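Local structure of lipase (Pelosinus fermentans, 5AH0) at residues 17-22 with 195-200; 187-192 with 275-280; 111-116 with 157-162; 266-271 with 283-288. The protein probably hydrolyses ester bonds in lipids as a lipase of the alpha/beta-hydrolase clan, and also hydrolyses the polyester poly(butylene adipate-co-terephthalate). All blocks are in the same frame, centred on the assembly; numbering follows the deposited sequence.

Contact 1: 17-22 with 195-200; sequences RNEVLG and KLIYDF
Two hydrogen bonds join Val20 and Glu19 to the 195-200 loop. Val20 N donates to Ile197 O at 2.8 Å, and the donor lies in the carbonyl plane. The second bond is weak. Asp199 N donates to Glu19 OE2 at 3.0 Å, with a bent angle of 129° at the hydrogen. The Glu19 chain is extended beyond CG, which carries the carboxylate alongside residues 197 to 199. Its other oxygen, OE1, accepts from Gly16 N. Shortened to alanine, Glu19 would lose its carboxylate, and Asp199 N and Gly16 N would probably both be left without this acceptor.

Apolar contacts flank the bonds. Val20 splits its methyls: CG1 lies beside Leu196 CD1 at 4.0 Å, and CG2 meets the edge of the Tyr198 ring at CD2, 3.9 Å away. Leu21 CD1 touches Ile197 CD1 at 3.8 Å on the exposed side. Leu186 of helix 173-190 backs both Val20 and Tyr198.

The carboxylates of Glu19 and Asp199 are neighbours of like charge. Asp199 OD2 has a salt bridge to Arg87, which probably eases their repulsion. One main-chain bond, one weak carboxylate bond and apolar contacts from buried Val20 to exposed Leu21 thus join two irregular loops.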
loop_
_atom_site.group_PDB
_atom_site.type_symbol
_atom_site.label_atom_id
_atom_site.label_comp_id
_atom_site.label_asym_id
_atom_site.label_seq_id
_atom_site.Cartn_x
_atom_site.Cartn_y
_atom_site.Cartn_z
ATOM N N ARG A 17 7.870 1.274 11.652
ATOM C CA ARG A 17 8.586 0.494 12.662
ATOM C C ARG A 17 8.673 1.217 14.002
ATOM O O ARG A 17 8.866 0.592 15.041
ATOM C CB ARG A 17 9.990 0.161 12.156
ATOM C CG ARG A 17 10.000 -0.532 10.794
ATOM C CD ARG A 17 11.414 -0.620 10.204
ATOM N NE ARG A 17 12.397 -1.157 11.147
ATOM C CZ ARG A 17 12.541 -2.449 11.451
ATOM N NH1 ARG A 17 11.763 -3.371 10.897
ATOM N NH2 ARG A 17 13.470 -2.819 12.324
ATOM N N ASN A 18 8.534 2.539 13.973
ATOM C CA ASN A 18 8.589 3.343 15.186
ATOM C C ASN A 18 7.208 3.490 15.819
ATOM O O ASN A 18 7.025 4.238 16.778
ATOM C CB ASN A 18 9.172 4.713 14.869
ATOM C CG ASN A 18 10.596 4.628 14.352
ATOM O OD1 ASN A 18 11.375 3.769 14.779
ATOM N ND2 ASN A 18 10.940 5.508 13.412
ATOM N N GLU A 19 6.236 2.779 15.257
ATOM C CA GLU A 19 4.865 2.784 15.740
ATOM C C GLU A 19 4.449 1.386 16.166
ATOM O O GLU A 19 5.058 0.404 15.740
ATOM C CB GLU A 19 3.914 3.290 14.657
ATOM C CG GLU A 19 4.090 4.744 14.279
ATOM C CD GLU A 19 3.336 5.098 13.005
ATOM O OE1 GLU A 19 3.513 4.390 11.990
ATOM O OE2 GLU A 19 2.571 6.088 13.014
ATOM N N VAL A 20 3.407 1.306 16.993
ATOM C CA VAL A 20 2.844 0.031 17.425
ATOM C C VAL A 20 3.946 -0.888 17.915
ATOM O O VAL A 20 4.257 -1.896 17.280
ATOM C CB VAL A 20 2.069 -0.667 16.287
ATOM C CG1 VAL A 20 1.306 -1.878 16.813
ATOM C CG2 VAL A 20 1.106 0.302 15.633
ATOM N N LEU A 21 4.549 -0.518 19.038
ATOM C CA LEU A 21 5.601 -1.321 19.634
ATOM C C LEU A 21 5.111 -2.739 19.838
ATOM O O LEU A 21 3.979 -2.957 20.270
ATOM C CB LEU A 21 6.054 -0.719 20.960
ATOM C CG LEU A 21 7.259 0.209 20.868
ATOM C CD1 LEU A 21 6.987 1.384 19.934
ATOM C CD2 LEU A 21 7.633 0.705 22.255
ATOM N N GLY A 22 5.952 -3.706 19.503
ATOM C CA GLY A 22 5.622 -5.084 19.774
ATOM C C GLY A 22 4.993 -5.812 18.610
ATOM O O GLY A 22 4.826 -7.022 18.673
ATOM N N LYS A 195 -2.269 4.047 25.049
ATOM C CA LYS A 195 -0.915 4.541 24.846
ATOM C C LYS A 195 -0.284 4.014 23.565
ATOM O O LYS A 195 0.920 4.137 23.375
ATOM C CB LYS A 195 -0.023 4.215 26.049
ATOM C CG LYS A 195 -0.355 5.038 27.290
ATOM C CD LYS A 195 0.796 5.012 28.292
ATOM C CE LYS A 195 0.588 6.018 29.428
ATOM N NZ LYS A 195 1.772 6.098 30.341
ATOM N N LEU A 196 -1.102 3.443 22.687
ATOM C CA LEU A 196 -0.621 2.937 21.403
ATOM C C LEU A 196 0.002 4.045 20.559
ATOM O O LEU A 196 -0.593 5.104 20.364
ATOM C CB LEU A 196 -1.769 2.294 20.624
ATOM C CG LEU A 196 -1.457 1.760 19.226
ATOM C CD1 LEU A 196 -0.771 0.393 19.298
ATOM C CD2 LEU A 196 -2.757 1.652 18.418
ATOM N N ILE A 197 1.204 3.806 20.057
ATOM C CA ILE A 197 1.831 4.760 19.161
ATOM C C ILE A 197 1.331 4.506 17.745
ATOM O O ILE A 197 1.690 3.514 17.110
ATOM C CB ILE A 197 3.355 4.673 19.216
ATOM C CG1 ILE A 197 3.823 4.761 20.672
ATOM C CG2 ILE A 197 3.984 5.768 18.357
ATOM C CD1 ILE A 197 5.312 4.613 20.854
ATOM N N TYR A 198 0.452 5.379 17.278
ATOM C CA TYR A 198 -0.093 5.283 15.936
ATOM C C TYR A 198 -0.417 6.682 15.445
ATOM O O TYR A 198 -0.986 7.486 16.180
ATOM C CB TYR A 198 -1.339 4.390 15.909
ATOM C CG TYR A 198 -1.779 3.985 14.519
ATOM C CD1 TYR A 198 -2.447 4.885 13.689
ATOM C CD2 TYR A 198 -1.539 2.700 14.034
ATOM C CE1 TYR A 198 -2.864 4.519 12.403
ATOM C CE2 TYR A 198 -1.949 2.320 12.744
ATOM C CZ TYR A 198 -2.611 3.240 11.943
ATOM O OH TYR A 198 -3.015 2.886 10.682
ATOM N N ASP A 199 -0.038 6.985 14.210
ATOM C CA ASP A 199 -0.247 8.318 13.672
ATOM C C ASP A 199 -0.812 8.297 12.255
ATOM O O ASP A 199 -0.283 7.612 11.384
ATOM C CB ASP A 199 1.060 9.101 13.687
ATOM C CG ASP A 199 0.910 10.467 13.057
ATOM O OD1 ASP A 199 -0.182 11.065 13.200
ATOM O OD2 ASP A 199 1.870 10.934 12.412
ATOM N N PHE A 200 -1.863 9.075 12.008
ATOM C CA PHE A 200 -2.507 9.016 10.701
ATOM C C PHE A 200 -1.769 9.815 9.644
ATOM O O PHE A 200 -2.038 9.661 8.445
ATOM C CB PHE A 200 -3.961 9.461 10.805
ATOM C CG PHE A 200 -4.802 8.504 11.594
ATOM C CD1 PHE A 200 -5.208 7.305 11.032
ATOM C CD2 PHE A 200 -5.176 8.791 12.895
ATOM C CE1 PHE A 200 -5.968 6.407 11.753
ATOM C CE2 PHE A 200 -5.943 7.903 13.621
ATOM C CZ PHE A 200 -6.333 6.706 13.050
#

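Contact 2: 187-192 with 275-280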
loop_
_atom_site.group_PDB
_atom_site.type_symbol
_atom_site.label_atom_id
_atom_site.label_comp_id
_atom_site.label_asym_id
_atom_site.label_seq_id
_atom_site.Cartn_x
_atom_site.Cartn_y
_atom_site.Cartn_z
ATOM N N ALA A 187 -4.343 -1.777 19.499
ATOM C CA ALA A 187 -4.182 -1.374 20.893
ATOM C C ALA A 187 -4.486 -2.526 21.836
ATOM O O ALA A 187 -3.809 -2.692 22.841
ATOM C CB ALA A 187 -5.065 -0.176 21.215
ATOM N N SER A 188 -5.503 -3.321 21.520
ATOM C CA SER A 188 -5.843 -4.452 22.374
ATOM C C SER A 188 -4.814 -5.566 22.264
ATOM O O SER A 188 -4.296 -6.049 23.267
ATOM C CB SER A 188 -7.222 -5.002 22.022
ATOM O OG SER A 188 -7.425 -6.261 22.645
ATOM N N PHE A 189 -4.483 -5.919 21.030
ATOM C CA PHE A 189 -3.624 -7.056 20.732
ATOM C C PHE A 189 -2.205 -6.914 21.289
ATOM O O PHE A 189 -1.584 -7.907 21.652
ATOM C CB PHE A 189 -3.567 -7.263 19.226
ATOM C CG PHE A 189 -2.855 -8.511 18.807
ATOM C CD1 PHE A 189 -3.403 -9.755 19.058
ATOM C CD2 PHE A 189 -1.652 -8.440 18.132
ATOM C CE1 PHE A 189 -2.750 -10.909 18.670
ATOM C CE2 PHE A 189 -1.000 -9.593 17.735
ATOM C CZ PHE A 189 -1.553 -10.827 18.005
ATOM N N THR A 190 -1.675 -5.697 21.307
ATOM C CA THR A 190 -0.372 -5.455 21.912
ATOM C C THR A 190 -0.474 -5.185 23.416
ATOM O O THR A 190 0.497 -5.344 24.148
ATOM C CB THR A 190 0.338 -4.267 21.254
ATOM O OG1 THR A 190 -0.421 -3.070 21.475
ATOM C CG2 THR A 190 0.498 -4.513 19.763
ATOM N N GLY A 191 -1.644 -4.767 23.880
ATOM C CA GLY A 191 -1.778 -4.411 25.280
ATOM C C GLY A 191 -1.432 -2.949 25.507
ATOM O O GLY A 191 -1.359 -2.478 26.645
ATOM N N ALA A 192 -1.185 -2.232 24.418
ATOM C CA ALA A 192 -0.857 -0.811 24.495
ATOM C C ALA A 192 -2.004 0.030 25.040
ATOM O O ALA A 192 -1.766 1.044 25.706
ATOM C CB ALA A 192 -0.442 -0.289 23.128
ATOM N N ASN A 275 -3.926 -15.677 18.366
ATOM C CA ASN A 275 -2.853 -15.544 17.406
ATOM C C ASN A 275 -3.135 -14.458 16.365
ATOM O O ASN A 275 -2.297 -14.182 15.512
ATOM C CB ASN A 275 -2.650 -16.899 16.719
ATOM C CG ASN A 275 -1.216 -17.171 16.366
ATOM O OD1 ASN A 275 -0.301 -16.550 16.911
ATOM N ND2 ASN A 275 -1.003 -18.133 15.468
ATOM N N GLU A 276 -4.311 -13.839 16.434
ATOM C CA GLU A 276 -4.722 -12.918 15.378
ATOM C C GLU A 276 -5.324 -11.629 15.912
ATOM O O GLU A 276 -5.665 -11.536 17.089
ATOM C CB GLU A 276 -5.724 -13.594 14.440
ATOM C CG GLU A 276 -6.940 -14.194 15.137
ATOM C CD GLU A 276 -7.706 -15.162 14.240
ATOM O OE1 GLU A 276 -7.708 -14.932 13.006
ATOM O OE2 GLU A 276 -8.302 -16.144 14.763
ATOM N N LEU A 277 -5.433 -10.631 15.037
ATOM C CA LEU A 277 -6.070 -9.370 15.387
ATOM C C LEU A 277 -7.545 -9.580 15.737
ATOM O O LEU A 277 -8.309 -10.116 14.938
ATOM C CB LEU A 277 -5.953 -8.373 14.239
ATOM C CG LEU A 277 -4.541 -7.974 13.803
ATOM C CD1 LEU A 277 -4.600 -6.989 12.655
ATOM C CD2 LEU A 277 -3.769 -7.366 14.990
ATOM N N PRO A 278 -7.951 -9.145 16.934
ATOM C CA PRO A 278 -9.347 -9.336 17.319
ATOM C C PRO A 278 -10.229 -8.166 16.918
ATOM O O PRO A 278 -9.750 -7.040 16.755
ATOM C CB PRO A 278 -9.267 -9.441 18.836
ATOM C CG PRO A 278 -8.125 -8.500 19.191
ATOM C CD PRO A 278 -7.141 -8.581 18.038
ATOM N N HIS A 279 -11.514 -8.447 16.761
ATOM C CA HIS A 279 -12.509 -7.394 16.742
ATOM C C HIS A 279 -12.908 -7.051 18.182
ATOM O O HIS A 279 -13.397 -7.901 18.934
ATOM C CB HIS A 279 -13.714 -7.815 15.928
ATOM C CG HIS A 279 -14.576 -6.671 15.522
ATOM N ND1 HIS A 279 -15.458 -6.067 16.391
ATOM C CD2 HIS A 279 -14.682 -6.005 14.351
ATOM C CE1 HIS A 279 -16.080 -5.086 15.766
ATOM N NE2 HIS A 279 -15.620 -5.020 14.530
ATOM N N VAL A 280 -12.661 -5.817 18.588
ATOM C CA VAL A 280 -12.842 -5.456 19.993
ATOM C C VAL A 280 -14.318 -5.407 20.419
ATOM O O VAL A 280 -14.635 -5.457 21.603
ATOM C CB VAL A 280 -12.143 -4.115 20.287
ATOM C CG1 VAL A 280 -12.220 -3.764 21.752
ATOM C CG2 VAL A 280 -10.673 -4.198 19.869
#
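Phe189 and Ser188, near the C-terminal end of helix 173-190, pack on the extended loop 275-280 of this alpha/beta-hydrolase-clan lipase. Thr190 forms an ST turn: its OG1 accepts from Ala192 N at 3.2 Å, and it is also bonded to Leu186 O. Gly191, between them, has positive phi (88°).

Phe189 carries most of the helix's side of the contact. Its ring sits opposite the main-chain nitrogen (chi1 -173°), which sends it out from the helix to the loop. It crosses Leu277 and Pro278 at about a right angle. Leu277 CD2 approaches the ring obliquely, 3.9 Å from CD2 of Phe189. Pro278 CD lies 4.0 Å from Phe189 CB. Leu23, in another loop, also touches the phenyl group. A serine in place of Phe189 would probably open a gap beside Leu277 and Pro278 and leave the helix end poorly seated on the loop.

Ser188, one residue earlier, adds a lighter contact at the exposed side. Its CB meets Val280 CG2 at 4.1 Å, and its OG comes near the Pro278 ring.

The contact itself is van der Waals packing. A polar tie lies one helical turn back, where Ser185 OG is hydrogen-bonded to Pro278 O. Leu277 also touches Ser185 and Leu186, so the loop follows the helix flank. Glu276 O approaches the phenyl ring obliquely, 3.4 Å from Phe189 CE1.

Contact 3: 111-116 with 157-162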
loop_
_atom_site.group_PDB
_atom_site.type_symbol
_atom_site.label_atom_id
_atom_site.label_comp_id
_atom_site.label_asym_id
_atom_site.label_seq_id
_atom_site.Cartn_x
_atom_site.Cartn_y
_atom_site.Cartn_z
ATOM N N VAL A 111 8.383 -4.179 -3.041
ATOM C CA VAL A 111 7.460 -5.209 -2.577
ATOM C C VAL A 111 6.396 -4.528 -1.733
ATOM O O VAL A 111 6.698 -3.868 -0.726
ATOM C CB VAL A 111 8.172 -6.317 -1.757
ATOM C CG1 VAL A 111 7.175 -7.305 -1.223
ATOM C CG2 VAL A 111 9.238 -7.030 -2.611
ATOM N N ALA A 112 5.152 -4.669 -2.169
ATOM C CA ALA A 112 4.057 -3.932 -1.585
ATOM C C ALA A 112 2.909 -4.851 -1.219
ATOM O O ALA A 112 2.660 -5.854 -1.884
ATOM C CB ALA A 112 3.580 -2.862 -2.536
ATOM N N HIS A 113 2.211 -4.474 -0.159
ATOM C CA HIS A 113 1.043 -5.178 0.319
ATOM C C HIS A 113 -0.135 -4.228 0.263
ATOM O O HIS A 113 0.007 -3.034 0.534
ATOM C CB HIS A 113 1.273 -5.677 1.747
ATOM C CG HIS A 113 0.078 -6.323 2.377
ATOM N ND1 HIS A 113 -0.616 -5.743 3.417
ATOM C CD2 HIS A 113 -0.521 -7.513 2.148
ATOM C CE1 HIS A 113 -1.597 -6.544 3.796
ATOM N NE2 HIS A 113 -1.571 -7.621 3.033
ATOM N N SER A 114 -1.291 -4.767 -0.099
ATOM C CA SER A 114 -2.535 -4.014 -0.060
ATOM C C SER A 114 -2.422 -2.731 -0.888
ATOM O O SER A 114 -1.887 -2.763 -1.997
ATOM C CB SER A 114 -2.909 -3.726 1.397
ATOM O OG SER A 114 -4.110 -3.001 1.481
ATOM N N MET A 115 -2.895 -1.607 -0.351
ATOM C CA MET A 115 -2.910 -0.333 -1.083
ATOM C C MET A 115 -1.524 0.101 -1.571
ATOM O O MET A 115 -1.391 0.893 -2.511
ATOM C CB MET A 115 -3.509 0.766 -0.214
ATOM C CG MET A 115 -3.806 2.058 -0.974
ATOM S SD MET A 115 -4.328 3.419 0.084
ATOM C CE MET A 115 -4.553 4.709 -1.143
ATOM N N GLY A 116 -0.490 -0.427 -0.928
ATOM C CA GLY A 116 0.872 -0.164 -1.336
ATOM C C GLY A 116 1.065 -0.600 -2.774
ATOM O O GLY A 116 1.893 -0.038 -3.501
ATOM N N THR A 157 6.404 -6.170 -6.846
ATOM C CA THR A 157 5.613 -7.281 -6.365
ATOM C C THR A 157 4.498 -6.717 -5.520
ATOM O O THR A 157 4.758 -5.970 -4.578
ATOM C CB THR A 157 6.436 -8.257 -5.532
ATOM O OG1 THR A 157 7.479 -8.807 -6.338
ATOM C CG2 THR A 157 5.552 -9.399 -5.001
ATOM N N THR A 158 3.254 -7.041 -5.860
ATOM C CA THR A 158 2.141 -6.581 -5.047
ATOM C C THR A 158 1.406 -7.772 -4.470
ATOM O O THR A 158 1.270 -8.820 -5.104
ATOM C CB THR A 158 1.166 -5.670 -5.821
ATOM O OG1 THR A 158 0.424 -6.443 -6.766
ATOM C CG2 THR A 158 1.936 -4.544 -6.533
ATOM N N ILE A 159 1.007 -7.618 -3.216
ATOM C CA ILE A 159 0.385 -8.684 -2.467
ATOM C C ILE A 159 -0.929 -8.221 -1.900
ATOM O O ILE A 159 -0.960 -7.259 -1.124
ATOM C CB ILE A 159 1.278 -9.142 -1.324
ATOM C CG1 ILE A 159 2.673 -9.472 -1.852
ATOM C CG2 ILE A 159 0.638 -10.339 -0.595
ATOM C CD1 ILE A 159 3.645 -9.871 -0.772
ATOM N N ALA A 160 -2.001 -8.908 -2.285
ATOM C CA ALA A 160 -3.351 -8.569 -1.855
ATOM C C ALA A 160 -3.703 -7.124 -2.167
ATOM O O ALA A 160 -4.347 -6.447 -1.365
ATOM C CB ALA A 160 -3.504 -8.832 -0.362
ATOM N N SER A 161 -3.302 -6.655 -3.342
ATOM C CA SER A 161 -3.549 -5.265 -3.708
ATOM C C SER A 161 -4.839 -5.069 -4.497
ATOM O O SER A 161 -5.183 -5.894 -5.339
ATOM C CB SER A 161 -2.368 -4.723 -4.505
ATOM O OG SER A 161 -1.242 -4.605 -3.661
ATOM N N PRO A 162 -5.548 -3.960 -4.227
ATOM C CA PRO A 162 -6.800 -3.604 -4.900
ATOM C C PRO A 162 -6.567 -2.820 -6.198
ATOM O O PRO A 162 -6.823 -1.606 -6.281
ATOM C CB PRO A 162 -7.511 -2.734 -3.860
ATOM C CG PRO A 162 -6.362 -2.023 -3.153
ATOM C CD PRO A 162 -5.204 -3.011 -3.152
#
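The imidazole ring of His113 meets Ile159 and Ala160 obliquely. Ile159 O lies 3.3 Å from His113 CD2, and Ala160 CB is 4.1 Å from His113 NE2. Over one face of the ring, toward its rim, sits CB of the next residue, Ser114. With CG anti to the backbone N (chi1 175°), the ring leans over toward Ile159. Its ND1 is hydrogen-bonded to Tyr25 OH, which helps fix its rotation.

Beneath the ring run two parallel strands of the central sheet, 108-113 and 153-159. The axes of their short segments make an angle of 17°. Ala112 N donates to Thr157 O at 2.8 Å, and Ala112 O takes Ile159 N at the same length. Ser114 N then donates to Ile159 O at 2.7 Å. Val111, His113, Thr157 and Ile159 share one sheet face, partly covered by helix 370-380. Ala112 and Thr158 face the other way.

Past the strand end the chain turns sharply. Residues 113-116 form a type II' turn closed by Gly116 N to His113 O, and helix 116-129 follows. Ser114 has positive phi (56°) within the sequence Ala-His-Ser-Met-Gly. This is the nucleophile elbow of alpha/beta hydrolases, with alanine as the first residue of the pentapeptide. Ser114 OG is hydrogen-bonded to His357 NE2, consistent with a catalytic serine and histidine.

Ser161 OG donates to Ser114 O at 2.6 Å, in the carbonyl plane and on a lone pair. Pro162 CD packs on the same carbonyl. Ile159 O at the strand end and Ser161 OG just after it thus grip the elbow's amide nitrogen and carbonyl oxygen, which probably steadies the backbone carrying the serine hydroxyl.

Contact 4: 266-271 with 283-288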
loop_
_atom_site.group_PDB
_atom_site.type_symbol
_atom_site.label_atom_id
_atom_site.label_comp_id
_atom_site.label_asym_id
_atom_site.label_seq_id
_atom_site.Cartn_x
_atom_site.Cartn_y
_atom_site.Cartn_z
ATOM N N ALA A 266 -9.958 -15.863 1.306
ATOM C CA ALA A 266 -10.174 -16.538 2.576
ATOM C C ALA A 266 -11.609 -16.388 3.047
ATOM O O ALA A 266 -12.257 -15.394 2.759
ATOM C CB ALA A 266 -9.210 -15.997 3.637
ATOM N N THR A 267 -12.100 -17.371 3.789
ATOM C CA THR A 267 -13.308 -17.146 4.546
ATOM C C THR A 267 -12.852 -17.079 5.995
ATOM O O THR A 267 -12.291 -18.034 6.541
ATOM C CB THR A 267 -14.402 -18.238 4.348
ATOM O OG1 THR A 267 -13.954 -19.462 4.912
ATOM C CG2 THR A 267 -14.717 -18.460 2.876
ATOM N N VAL A 268 -13.051 -15.916 6.601
ATOM C CA VAL A 268 -12.605 -15.702 7.967
ATOM C C VAL A 268 -13.573 -16.360 8.946
ATOM O O VAL A 268 -14.762 -16.116 8.892
ATOM C CB VAL A 268 -12.472 -14.203 8.248
ATOM C CG1 VAL A 268 -11.887 -13.961 9.636
ATOM C CG2 VAL A 268 -11.625 -13.549 7.142
ATOM N N PRO A 269 -13.071 -17.241 9.820
ATOM C CA PRO A 269 -13.948 -17.834 10.842
ATOM C C PRO A 269 -14.483 -16.798 11.839
ATOM O O PRO A 269 -13.921 -15.690 11.956
ATOM C CB PRO A 269 -13.038 -18.847 11.554
ATOM C CG PRO A 269 -11.665 -18.402 11.272
ATOM C CD PRO A 269 -11.702 -17.765 9.898
ATOM N N SER A 270 -15.546 -17.167 12.553
ATOM C CA SER A 270 -16.087 -16.322 13.605
ATOM C C SER A 270 -15.392 -16.542 14.952
ATOM O O SER A 270 -15.522 -15.721 15.858
ATOM C CB SER A 270 -17.593 -16.561 13.750
ATOM O OG SER A 270 -17.870 -17.846 14.299
ATOM N N ILE A 271 -14.641 -17.634 15.085
ATOM C CA ILE A 271 -13.965 -17.951 16.350
ATOM C C ILE A 271 -12.616 -17.256 16.463
ATOM O O ILE A 271 -11.813 -17.325 15.545
ATOM C CB ILE A 271 -13.692 -19.459 16.511
ATOM C CG1 ILE A 271 -14.963 -20.293 16.359
ATOM C CG2 ILE A 271 -13.018 -19.715 17.859
ATOM C CD1 ILE A 271 -15.751 -20.462 17.638
ATOM N N MET A 283 -15.669 -9.718 19.487
ATOM C CA MET A 283 -14.810 -10.778 20.013
ATOM C C MET A 283 -14.664 -11.883 18.975
ATOM O O MET A 283 -14.517 -13.049 19.308
ATOM C CB MET A 283 -15.361 -11.328 21.330
ATOM C CG MET A 283 -15.649 -10.264 22.392
ATOM S SD MET A 283 -14.266 -9.830 23.471
ATOM C CE MET A 283 -13.229 -8.808 22.426
ATOM N N THR A 284 -14.785 -11.502 17.710
ATOM C CA THR A 284 -14.440 -12.362 16.595
ATOM C C THR A 284 -13.056 -11.969 16.076
ATOM O O THR A 284 -12.456 -10.992 16.554
ATOM C CB THR A 284 -15.470 -12.242 15.460
ATOM O OG1 THR A 284 -15.380 -10.935 14.882
ATOM C CG2 THR A 284 -16.865 -12.478 15.978
ATOM N N PRO A 285 -12.542 -12.696 15.080
ATOM C CA PRO A 285 -11.370 -12.099 14.407
ATOM C C PRO A 285 -11.739 -10.719 13.816
ATOM O O PRO A 285 -12.906 -10.548 13.445
ATOM C CB PRO A 285 -11.046 -13.108 13.307
ATOM C CG PRO A 285 -11.514 -14.436 13.885
ATOM C CD PRO A 285 -12.797 -14.080 14.650
ATOM N N LEU A 286 -10.788 -9.781 13.732
ATOM C CA LEU A 286 -11.052 -8.437 13.204
ATOM C C LEU A 286 -11.738 -8.467 11.844
ATOM O O LEU A 286 -12.701 -7.754 11.616
ATOM C CB LEU A 286 -9.744 -7.632 13.083
ATOM C CG LEU A 286 -9.828 -6.219 12.486
ATOM C CD1 LEU A 286 -10.782 -5.359 13.314
ATOM C CD2 LEU A 286 -8.469 -5.528 12.434
ATOM N N LEU A 287 -11.252 -9.317 10.946
ATOM C CA LEU A 287 -11.716 -9.316 9.574
ATOM C C LEU A 287 -13.054 -10.019 9.349
ATOM O O LEU A 287 -13.569 -10.020 8.222
ATOM C CB LEU A 287 -10.655 -9.966 8.693
ATOM C CG LEU A 287 -9.307 -9.240 8.664
ATOM C CD1 LEU A 287 -8.366 -9.937 7.720
ATOM C CD2 LEU A 287 -9.528 -7.795 8.250
ATOM N N TYR A 288 -13.609 -10.630 10.398
ATOM C CA TYR A 288 -14.814 -11.428 10.234
ATOM C C TYR A 288 -16.016 -10.634 9.664
ATOM O O TYR A 288 -16.603 -11.042 8.667
ATOM C CB TYR A 288 -15.201 -12.102 11.552
ATOM C CG TYR A 288 -16.518 -12.846 11.446
ATOM C CD1 TYR A 288 -16.603 -14.057 10.765
ATOM C CD2 TYR A 288 -17.681 -12.330 12.012
ATOM C CE1 TYR A 288 -17.826 -14.741 10.651
ATOM C CE2 TYR A 288 -18.898 -13.004 11.914
ATOM C CZ TYR A 288 -18.962 -14.208 11.235
ATOM O OH TYR A 288 -20.162 -14.867 11.128
#
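With chi1 at 175°, the Tyr288 side chain extends opposite its main-chain nitrogen, and its ring reaches Ser270. Ser270 CB sits over one ring face in a CH-pi contact, 3.9 Å from the ring centroid. Val268 O comes to the ring edge in its plane, 3.3 Å from Tyr288 CD1. Val268 CG1 is anti to the backbone N (chi1 -175°) and reaches Pro285 CB at 3.9 Å, while CG2 meets Leu287 CB at 4.0 Å.

Both segments belong to the long loop that joins strand 258-265 to helix 288-294. Residues 285-288 form a type I turn leading into that helix, with Tyr288 N bonded to Pro285 O. Thr284 OG1 donates to the same oxygen at 2.9 Å. The two donors come from opposite faces of the carbonyl plane, so Pro285 O is held from both.

The Pro285 ring lies among main-chain carbonyls of the other segment. Its CG is 3.3 Å from Pro269 O and equally near Ile271 O. The ring also touches Glu276. Leu287 is backed by Phe178 of helix 173-190. A bound di(hydroxyethyl)ether lies about 4 Å from the Tyr288 side chain.

Contacts 1, 2 and 4 follow one another along one side of the protein. Contact 2 includes the end region of helix 173-190, and contacts 1 and 4 pack against that helix. Contacts 1 and 2 have centres 13 Å apart and touch directly: Val20 CG1 packs on Thr190 CG2. Contacts 2 and 4 are also 13 Å apart between centres. There the loop pairs with itself, with probable hydrogen bonds from His279 N to Thr284 O (2.7 Å) and from Leu286 N to Leu277 O. Contact 3 stands apart in the central sheet, with its centre 21 to 23 Å from the others. It holds the probable active-site serine. The zinc ion, bound by Asp56, His76, His82 and Asp233, lies about 11 Å from the Met115 side chain.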